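Local coordinates for protein pyruvate kinase 1 (Trypanosoma brucei brucei, PDB 4HYW) that catalyses transfer of the phosphoryl group from phosphoenolpyruvate to ADP, giving pyruvate and ATP in the last step of glycolysis, at residues L83-P88 / F210-R215; L187-E192 / A217-E222; I237-N242 / M260-D265. All blocks are in the same frame, centred on the assembly; numbering follows the deposited sequence.

Overall arrangement
From the N terminus, 83-88 comes first, at the end of barrel strand 80-84. The chain then makes the small mixed-sheet domain and returns through segment 187-192. Strand 208-211 follows and brings 210-215 beside 83-88, closing the long loop of contact 1. Helix 217-227 begins directly after it and closes contact 2 against 187-192. Contacts 1 and 2 therefore cross along the chain, and R215 joins them by bonding to the backbone of L187. Contact 3 comes later in series and closes a short loop between strands 235-240 and 258-262. It shares the barrel sheet with contact 1, and K239 reaches D84 near the potassium ion.

Contact 1 of 3, residues L83-P88 / F210-R215; sequences LDTKGP and FASFIR. With K (potassium ion), chain D.
T85 and S212 meet at the tightly packed centre of this contact. T85 chi1 of 66° sets OG1 between its own backbone N and carbonyl carbon, facing S212. The S212 N-H bonds to T85 OG1 at 3.1 Å, almost straight at 170°. S212 OG also donates to T85 O, but the modelled length of 2.4 Å is doubtful. Deeper in, D84 of strand 80-84 and F210 of strand 208-211 form a parallel bridge: F210 N bonds to L83 O (2.8 Å) and T85 N to F210 O (3.1 Å). The D84 carboxylate stands at about a right angle to the F210 ring, with OD2 at the ring edge, 3.7 Å from CD2. D84 OD1 and T85 O hold the potassium ion, at 2.9 and 3.0 Å; N52, S54 and two waters complete its shell, and R50 pairs with D84 OD2. The outer end is looser and partly exposed. There P88 CG only touches F213 CD2, at 4.1 Å, and reaches the R215 guanidinium obliquely. The contact joins the third and fourth strands of the TIM barrel. Strand 235-240 continues the sheet beyond 208-211, and helix 192-203 meets T85 and K86.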
loop_
_atom_site.group_PDB
_atom_site.type_symbol
_atom_site.label_atom_id
_atom_site.label_comp_id
_atom_site.label_asym_id
_atom_site.label_seq_id
_atom_site.Cartn_x
_atom_site.Cartn_y
_atom_site.Cartn_z
ATOM N N LEU A 83 -36.451 22.749 -3.742
ATOM C CA LEU A 83 -37.153 23.633 -2.836
ATOM C C LEU A 83 -36.462 23.607 -1.481
ATOM O O LEU A 83 -36.347 22.558 -0.852
ATOM C CB LEU A 83 -38.633 23.222 -2.714
ATOM C CG LEU A 83 -39.521 24.132 -1.852
ATOM C CD1 LEU A 83 -40.971 23.979 -2.261
ATOM C CD2 LEU A 83 -39.361 23.815 -0.376
ATOM N N ASP A 84 -35.942 24.757 -1.069
ATOM C CA ASP A 84 -35.126 24.833 0.139
ATOM C C ASP A 84 -36.024 25.392 1.254
ATOM O O ASP A 84 -36.492 26.517 1.156
ATOM C CB ASP A 84 -33.919 25.762 -0.127
ATOM C CG ASP A 84 -32.809 25.629 0.929
ATOM O OD1 ASP A 84 -33.117 25.723 2.131
ATOM O OD2 ASP A 84 -31.605 25.509 0.551
ATOM N N THR A 85 -36.330 24.589 2.275
ATOM C CA THR A 85 -37.334 25.029 3.272
ATOM C C THR A 85 -36.791 26.093 4.208
ATOM O O THR A 85 -35.599 26.095 4.535
ATOM C CB THR A 85 -37.928 23.868 4.109
ATOM O OG1 THR A 85 -36.915 23.290 4.933
ATOM C CG2 THR A 85 -38.525 22.811 3.213
ATOM N N LYS A 86 -37.668 26.988 4.659
ATOM C CA LYS A 86 -37.345 27.884 5.764
ATOM C C LYS A 86 -36.889 27.105 6.994
ATOM O O LYS A 86 -35.823 27.358 7.540
ATOM C CB LYS A 86 -38.539 28.772 6.107
ATOM C CG LYS A 86 -38.251 29.785 7.204
ATOM C CD LYS A 86 -39.511 30.546 7.600
ATOM C CE LYS A 86 -39.380 32.034 7.322
ATOM N NZ LYS A 86 -38.419 32.683 8.257
ATOM N N GLY A 87 -37.677 26.113 7.386
ATOM C CA GLY A 87 -37.338 25.279 8.531
ATOM C C GLY A 87 -37.749 25.940 9.830
ATOM O O GLY A 87 -38.010 27.136 9.862
ATOM N N PRO A 88 -37.813 25.166 10.916
ATOM C CA PRO A 88 -38.196 25.811 12.152
ATOM C C PRO A 88 -37.089 26.753 12.616
ATOM O O PRO A 88 -35.942 26.614 12.189
ATOM C CB PRO A 88 -38.331 24.636 13.113
ATOM C CG PRO A 88 -37.267 23.681 12.646
ATOM C CD PRO A 88 -37.201 23.844 11.147
ATOM N N PHE A 210 -34.447 20.575 -0.278
ATOM C CA PHE A 210 -33.374 20.810 0.658
ATOM C C PHE A 210 -33.948 21.101 2.034
ATOM O O PHE A 210 -34.371 22.230 2.320
ATOM C CB PHE A 210 -32.492 21.971 0.180
ATOM C CG PHE A 210 -31.843 21.731 -1.152
ATOM C CD1 PHE A 210 -31.819 20.475 -1.712
ATOM C CD2 PHE A 210 -31.218 22.765 -1.826
ATOM C CE1 PHE A 210 -31.182 20.247 -2.923
ATOM C CE2 PHE A 210 -30.613 22.549 -3.056
ATOM C CZ PHE A 210 -30.590 21.283 -3.599
ATOM N N ALA A 211 -33.973 20.082 2.886
ATOM C CA ALA A 211 -34.640 20.179 4.174
ATOM C C ALA A 211 -33.758 20.810 5.246
ATOM O O ALA A 211 -32.763 20.221 5.671
ATOM C CB ALA A 211 -35.099 18.818 4.617
ATOM N N SER A 212 -34.210 21.941 5.776
ATOM C CA SER A 212 -33.425 22.732 6.714
ATOM C C SER A 212 -33.319 22.088 8.079
ATOM O O SER A 212 -34.219 21.376 8.504
ATOM C CB SER A 212 -34.016 24.131 6.853
ATOM O OG SER A 212 -33.878 24.861 5.645
ATOM N N PHE A 213 -32.184 22.318 8.744
ATOM C CA PHE A 213 -32.045 22.060 10.154
ATOM C C PHE A 213 -32.378 20.611 10.559
ATOM O O PHE A 213 -32.965 20.371 11.612
ATOM C CB PHE A 213 -32.884 23.055 10.944
ATOM C CG PHE A 213 -32.394 23.290 12.336
ATOM C CD1 PHE A 213 -31.124 23.803 12.567
ATOM C CD2 PHE A 213 -33.236 23.091 13.420
ATOM C CE1 PHE A 213 -30.687 24.085 13.860
ATOM C CE2 PHE A 213 -32.795 23.347 14.719
ATOM C CZ PHE A 213 -31.521 23.849 14.937
ATOM N N ILE A 214 -31.895 19.652 9.785
ATOM C CA ILE A 214 -32.024 18.245 10.155
ATOM C C ILE A 214 -31.018 17.822 11.207
ATOM O O ILE A 214 -29.794 17.904 10.997
ATOM C CB ILE A 214 -31.865 17.342 8.947
ATOM C CG1 ILE A 214 -33.004 17.602 7.949
ATOM C CG2 ILE A 214 -31.819 15.887 9.389
ATOM C CD1 ILE A 214 -34.366 17.152 8.438
ATOM N N ARG A 215 -31.524 17.266 12.298
ATOM C CA ARG A 215 -30.677 16.926 13.444
ATOM C C ARG A 215 -30.691 15.437 13.730
ATOM O O ARG A 215 -29.812 14.939 14.433
ATOM C CB ARG A 215 -31.146 17.693 14.689
ATOM C CG ARG A 215 -31.075 19.200 14.531
ATOM C CD ARG A 215 -32.251 19.903 15.199
ATOM N NE ARG A 215 -33.375 20.004 14.284
ATOM C CZ ARG A 215 -34.648 20.025 14.658
ATOM N NH1 ARG A 215 -34.967 19.992 15.934
ATOM N NH2 ARG A 215 -35.602 20.062 13.750
HETATM K K K D . -33.892 28.196 3.347
HETATM O O HOH W 1 -33.651 27.998 6.079
HETATM O O HOH W 2 -31.104 29.669 3.545
#

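Contact 2 of 3, residues L187-E192 / A217-E222; sequences LPAVSE and AEQVRE
Q219 and E222 lie one turn apart on the helix and face A189 with nearly the same first torsion. In both, CG leans back past the amide N, opposite the carbonyl carbon (chi1 -60° in Q219, -63° in E222), and the rest of the chain is stretched out. The helix backbone turns both CB atoms toward the loop. The torsion of Q219 then brings its CG near A189 too, 3.9 Å from A189 CB. The methyl of A189 points at the helix and meets them. A189 CB lies 3.5 Å from Q219 CB and equally close to Q219 O, while E222 CB is 3.8 Å away. V190 adds a looser touch, with CG1 4.4 Å from E222 O.

The helix 217-227 belongs to the outer layer of the TIM barrel and follows strand 208-211. The segment 187-192 brings the chain back from the small mixed-sheet domain inserted into the barrel. Its loop ends at S191, the N-cap of helix 192-203, whose side chain caps a backbone N of that helix. The contact therefore sets the return from the inserted domain against the helix next in line round the barrel.

Polar links between the two segments run through water. One water accepts from A189 N at 2.6 Å and donates to E222 OE1 at 2.7 Å, so the carboxylate is tied to the loop backbone. A second water donates to L187 O at 2.8 Å and takes a weak bond from Q219 NE2. The other end of the same amide is anchored, since Q219 OE1 accepts the backbone N-H of R215. R215 also reaches across with its guanidinium, NH1 to L187 O and NH2 to P188 O. On the far side V220 packs against I252 and A255 of helix 249-255.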
loop_
_atom_site.group_PDB
_atom_site.type_symbol
_atom_site.label_atom_id
_atom_site.label_comp_id
_atom_site.label_asym_id
_atom_site.label_seq_id
_atom_site.Cartn_x
_atom_site.Cartn_y
_atom_site.Cartn_z
ATOM N N LEU A 187 -37.155 21.393 18.335
ATOM C CA LEU A 187 -38.101 21.856 17.324
ATOM C C LEU A 187 -38.587 20.698 16.448
ATOM O O LEU A 187 -37.866 19.717 16.239
ATOM C CB LEU A 187 -37.486 22.948 16.441
ATOM C CG LEU A 187 -36.935 24.226 17.085
ATOM C CD1 LEU A 187 -35.943 24.868 16.131
ATOM C CD2 LEU A 187 -38.032 25.212 17.464
ATOM N N PRO A 188 -39.809 20.823 15.915
ATOM C CA PRO A 188 -40.320 19.859 14.951
ATOM C C PRO A 188 -39.462 19.804 13.690
ATOM O O PRO A 188 -38.762 20.768 13.371
ATOM C CB PRO A 188 -41.716 20.391 14.624
ATOM C CG PRO A 188 -41.666 21.844 14.977
ATOM C CD PRO A 188 -40.735 21.950 16.136
ATOM N N ALA A 189 -39.490 18.667 13.012
ATOM C CA ALA A 189 -38.842 18.526 11.718
ATOM C C ALA A 189 -39.356 19.586 10.765
ATOM O O ALA A 189 -38.599 20.207 10.033
ATOM C CB ALA A 189 -39.108 17.140 11.153
ATOM N N VAL A 190 -40.651 19.815 10.805
ATOM C CA VAL A 190 -41.263 20.714 9.873
ATOM C C VAL A 190 -42.170 21.680 10.614
ATOM O O VAL A 190 -42.929 21.280 11.488
ATOM C CB VAL A 190 -42.040 19.939 8.791
ATOM C CG1 VAL A 190 -42.465 18.579 9.320
ATOM C CG2 VAL A 190 -43.246 20.723 8.330
ATOM N N SER A 191 -41.990 22.965 10.340
ATOM C CA SER A 191 -42.854 24.008 10.878
ATOM C C SER A 191 -44.188 24.041 10.127
ATOM O O SER A 191 -44.309 23.476 9.040
ATOM C CB SER A 191 -42.161 25.374 10.765
ATOM O OG SER A 191 -42.269 25.886 9.445
ATOM N N GLU A 192 -45.155 24.777 10.665
ATOM C CA GLU A 192 -46.449 24.943 9.997
ATOM C C GLU A 192 -46.306 25.565 8.598
ATOM O O GLU A 192 -46.955 25.138 7.654
ATOM C CB GLU A 192 -47.412 25.770 10.867
ATOM C CG GLU A 192 -48.871 25.677 10.435
ATOM C CD GLU A 192 -49.525 24.364 10.847
ATOM O OE1 GLU A 192 -49.977 23.607 9.946
ATOM O OE2 GLU A 192 -49.589 24.090 12.072
ATOM N N ALA A 217 -32.279 11.284 12.273
ATOM C CA ALA A 217 -32.955 10.486 11.240
ATOM C C ALA A 217 -34.494 10.554 11.382
ATOM O O ALA A 217 -35.220 10.619 10.388
ATOM C CB ALA A 217 -32.475 9.047 11.278
ATOM N N GLU A 218 -34.975 10.606 12.623
ATOM C CA GLU A 218 -36.404 10.683 12.883
ATOM C C GLU A 218 -37.065 11.912 12.219
ATOM O O GLU A 218 -38.120 11.795 11.614
ATOM C CB GLU A 218 -36.675 10.626 14.394
ATOM C CG GLU A 218 -38.151 10.694 14.798
ATOM C CD GLU A 218 -38.980 9.520 14.279
ATOM O OE1 GLU A 218 -38.395 8.491 13.864
ATOM O OE2 GLU A 218 -40.227 9.631 14.281
ATOM N N GLN A 219 -36.385 13.056 12.236
ATOM C CA GLN A 219 -36.853 14.231 11.484
ATOM C C GLN A 219 -36.845 14.083 9.934
ATOM O O GLN A 219 -37.707 14.633 9.240
ATOM C CB GLN A 219 -36.083 15.479 11.904
ATOM C CG GLN A 219 -36.226 15.818 13.376
ATOM C CD GLN A 219 -35.037 16.594 13.904
ATOM O OE1 GLN A 219 -34.099 16.903 13.156
ATOM N NE2 GLN A 219 -35.068 16.926 15.200
ATOM N N VAL A 220 -35.862 13.374 9.392
ATOM C CA VAL A 220 -35.866 13.100 7.963
ATOM C C VAL A 220 -37.133 12.311 7.586
ATOM O O VAL A 220 -37.803 12.644 6.621
ATOM C CB VAL A 220 -34.585 12.340 7.506
ATOM C CG1 VAL A 220 -34.635 12.046 6.024
ATOM C CG2 VAL A 220 -33.330 13.147 7.849
ATOM N N ARG A 221 -37.485 11.312 8.386
ATOM C CA ARG A 221 -38.704 10.527 8.121
ATOM C C ARG A 221 -39.979 11.378 8.258
ATOM O O ARG A 221 -40.914 11.231 7.478
ATOM C CB ARG A 221 -38.770 9.270 9.019
ATOM C CG ARG A 221 -37.525 8.373 8.902
ATOM C CD ARG A 221 -37.704 7.021 9.575
ATOM N NE ARG A 221 -37.334 7.027 11.002
ATOM C CZ ARG A 221 -36.133 6.684 11.478
ATOM N NH1 ARG A 221 -35.126 6.389 10.648
ATOM N NH2 ARG A 221 -35.923 6.678 12.786
ATOM N N GLU A 222 -39.971 12.342 9.166
ATOM C CA GLU A 222 -41.117 13.217 9.297
ATOM C C GLU A 222 -41.257 14.165 8.120
ATOM O O GLU A 222 -42.374 14.495 7.717
ATOM C CB GLU A 222 -41.101 13.971 10.611
ATOM C CG GLU A 222 -41.201 13.057 11.817
ATOM C CD GLU A 222 -40.903 13.776 13.124
ATOM O OE1 GLU A 222 -41.837 14.352 13.716
ATOM O OE2 GLU A 222 -39.737 13.747 13.573
HETATM O O HOH W 3 -38.156 16.894 16.371
HETATM O O HOH W 4 -40.619 16.647 14.298
#

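Contact 3 of 3, residues I237-N242 / M260-D265; sequences ISKIEN and MVARGD. With MG (magnesium ion), chain C.
E241 and D265 run alongside each other with their carboxylates at the same end, and together hold a magnesium ion at the C-terminal ends of the TIM-barrel strands. This is where pyruvate kinases have their active site. Near-equal first torsions, chi1 -76° in E241 and -77° in D265, send both chains the same way, so that one oxygen of each reaches the metal. Their carboxylate planes are 58° apart. E241 OE1 binds magnesium at 2.3 Å and D265 OD1 at 2.2 Å; four waters fill the other positions. The metal probably offsets the repulsion between these two oxygens.

Behind the site, strands 235-240 and 258-262 run parallel. M260 N bonds to S238 O (2.8 Å) and I240 N to M260 O (3.0 Å), while A262 N to I240 O is weak. K239 and M260 lie alongside each other on one face of the sheet, with the thioether SD 3.8 Å from K239 CG. K239 NZ goes on to D84 and S212. The A262 methyl packs on E241 CG, at the start of helix 263-269. Further along, R263 O and G264 O accept bonds from R311 of a neighbouring subunit. On the magnesium itself, one bound water also donates to the second carboxylate oxygen, E241 OE2, at 2.8 Å.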
loop_
_atom_site.group_PDB
_atom_site.type_symbol
_atom_site.label_atom_id
_atom_site.label_comp_id
_atom_site.label_asym_id
_atom_site.label_seq_id
_atom_site.Cartn_x
_atom_site.Cartn_y
_atom_site.Cartn_z
ATOM N N ILE A 237 -32.808 15.987 0.434
ATOM C CA ILE A 237 -31.434 16.321 0.723
ATOM C C ILE A 237 -31.422 17.013 2.070
ATOM O O ILE A 237 -31.970 18.100 2.213
ATOM C CB ILE A 237 -30.848 17.315 -0.322
ATOM C CG1 ILE A 237 -31.082 16.835 -1.765
ATOM C CG2 ILE A 237 -29.359 17.528 -0.071
ATOM C CD1 ILE A 237 -30.530 15.452 -2.065
ATOM N N SER A 238 -30.839 16.380 3.065
ATOM C CA SER A 238 -30.832 16.962 4.401
ATOM C C SER A 238 -29.703 17.970 4.569
ATOM O O SER A 238 -28.544 17.692 4.211
ATOM C CB SER A 238 -30.749 15.884 5.461
ATOM O OG SER A 238 -31.896 15.057 5.386
ATOM N N LYS A 239 -30.067 19.161 5.043
ATOM C CA LYS A 239 -29.100 20.177 5.426
ATOM C C LYS A 239 -28.550 19.950 6.834
ATOM O O LYS A 239 -29.284 19.994 7.820
ATOM C CB LYS A 239 -29.729 21.571 5.319
ATOM C CG LYS A 239 -30.141 21.916 3.900
ATOM C CD LYS A 239 -31.077 23.103 3.846
ATOM C CE LYS A 239 -30.341 24.433 3.973
ATOM N NZ LYS A 239 -31.344 25.497 4.286
ATOM N N ILE A 240 -27.245 19.750 6.923
ATOM C CA ILE A 240 -26.588 19.629 8.217
ATOM C C ILE A 240 -26.164 21.013 8.727
ATOM O O ILE A 240 -25.460 21.728 8.050
ATOM C CB ILE A 240 -25.361 18.705 8.124
ATOM C CG1 ILE A 240 -25.777 17.350 7.562
ATOM C CG2 ILE A 240 -24.699 18.550 9.490
ATOM C CD1 ILE A 240 -26.875 16.663 8.355
ATOM N N GLU A 241 -26.670 21.406 9.893
ATOM C CA GLU A 241 -26.684 22.823 10.271
ATOM C C GLU A 241 -26.179 23.064 11.665
ATOM O O GLU A 241 -25.930 24.198 12.026
ATOM C CB GLU A 241 -28.095 23.421 10.120
ATOM C CG GLU A 241 -28.486 23.703 8.685
ATOM C CD GLU A 241 -29.678 24.628 8.575
ATOM O OE1 GLU A 241 -29.802 25.528 9.435
ATOM O OE2 GLU A 241 -30.496 24.461 7.633
ATOM N N ASN A 242 -26.066 22.001 12.469
ATOM C CA ASN A 242 -25.625 22.139 13.857
ATOM C C ASN A 242 -24.928 20.889 14.386
ATOM O O ASN A 242 -24.765 19.927 13.667
ATOM C CB ASN A 242 -26.805 22.564 14.763
ATOM C CG ASN A 242 -27.676 21.381 15.225
ATOM O OD1 ASN A 242 -27.676 20.284 14.621
ATOM N ND2 ASN A 242 -28.471 21.623 16.261
ATOM N N MET A 260 -26.668 18.149 2.227
ATOM C CA MET A 260 -26.046 19.446 1.961
ATOM C C MET A 260 -25.298 19.890 3.161
ATOM O O MET A 260 -25.823 19.857 4.276
ATOM C CB MET A 260 -27.079 20.532 1.616
ATOM C CG MET A 260 -26.419 21.880 1.344
ATOM S SD MET A 260 -27.538 23.289 1.556
ATOM C CE MET A 260 -28.655 22.947 0.199
ATOM N N VAL A 261 -24.033 20.216 2.970
ATOM C CA VAL A 261 -23.254 20.731 4.056
ATOM C C VAL A 261 -23.534 22.207 4.081
ATOM O O VAL A 261 -22.999 22.945 3.260
ATOM C CB VAL A 261 -21.726 20.523 3.849
ATOM C CG1 VAL A 261 -20.979 21.002 5.087
ATOM C CG2 VAL A 261 -21.404 19.050 3.536
ATOM N N ALA A 262 -24.461 22.623 4.941
ATOM C CA ALA A 262 -24.912 24.023 4.941
ATOM C C ALA A 262 -23.980 24.873 5.784
ATOM O O ALA A 262 -24.261 25.145 6.948
ATOM C CB ALA A 262 -26.335 24.126 5.446
ATOM N N ARG A 263 -22.839 25.226 5.211
ATOM C CA ARG A 263 -21.722 25.777 5.977
ATOM C C ARG A 263 -22.075 27.085 6.727
ATOM O O ARG A 263 -21.604 27.306 7.846
ATOM C CB ARG A 263 -20.496 25.970 5.074
ATOM C CG ARG A 263 -19.967 24.656 4.504
ATOM C CD ARG A 263 -18.638 24.832 3.800
ATOM N NE ARG A 263 -18.712 25.851 2.771
ATOM C CZ ARG A 263 -17.667 26.270 2.060
ATOM N NH1 ARG A 263 -16.478 25.709 2.228
ATOM N NH2 ARG A 263 -17.789 27.301 1.224
ATOM N N GLY A 264 -22.942 27.913 6.123
ATOM C CA GLY A 264 -23.305 29.212 6.714
ATOM C C GLY A 264 -23.919 29.045 8.094
ATOM O O GLY A 264 -23.391 29.558 9.092
ATOM N N ASP A 265 -24.950 28.213 8.172
ATOM C CA ASP A 265 -25.607 27.948 9.433
ATOM C C ASP A 265 -24.732 27.102 10.365
ATOM O O ASP A 265 -24.647 27.359 11.553
ATOM C CB ASP A 265 -26.986 27.294 9.186
ATOM C CG ASP A 265 -28.081 28.345 8.709
ATOM O OD1 ASP A 265 -29.272 27.963 8.530
ATOM O OD2 ASP A 265 -27.728 29.542 8.527
HETATM MG MG MG C . -31.064 27.407 9.703
HETATM O O HOH W 5 -31.625 26.970 7.670
HETATM O O HOH W 6 -32.598 26.095 10.291
HETATM O O HOH W 7 -29.794 27.909 11.149
HETATM O O HOH W 8 -31.337 29.382 8.934
#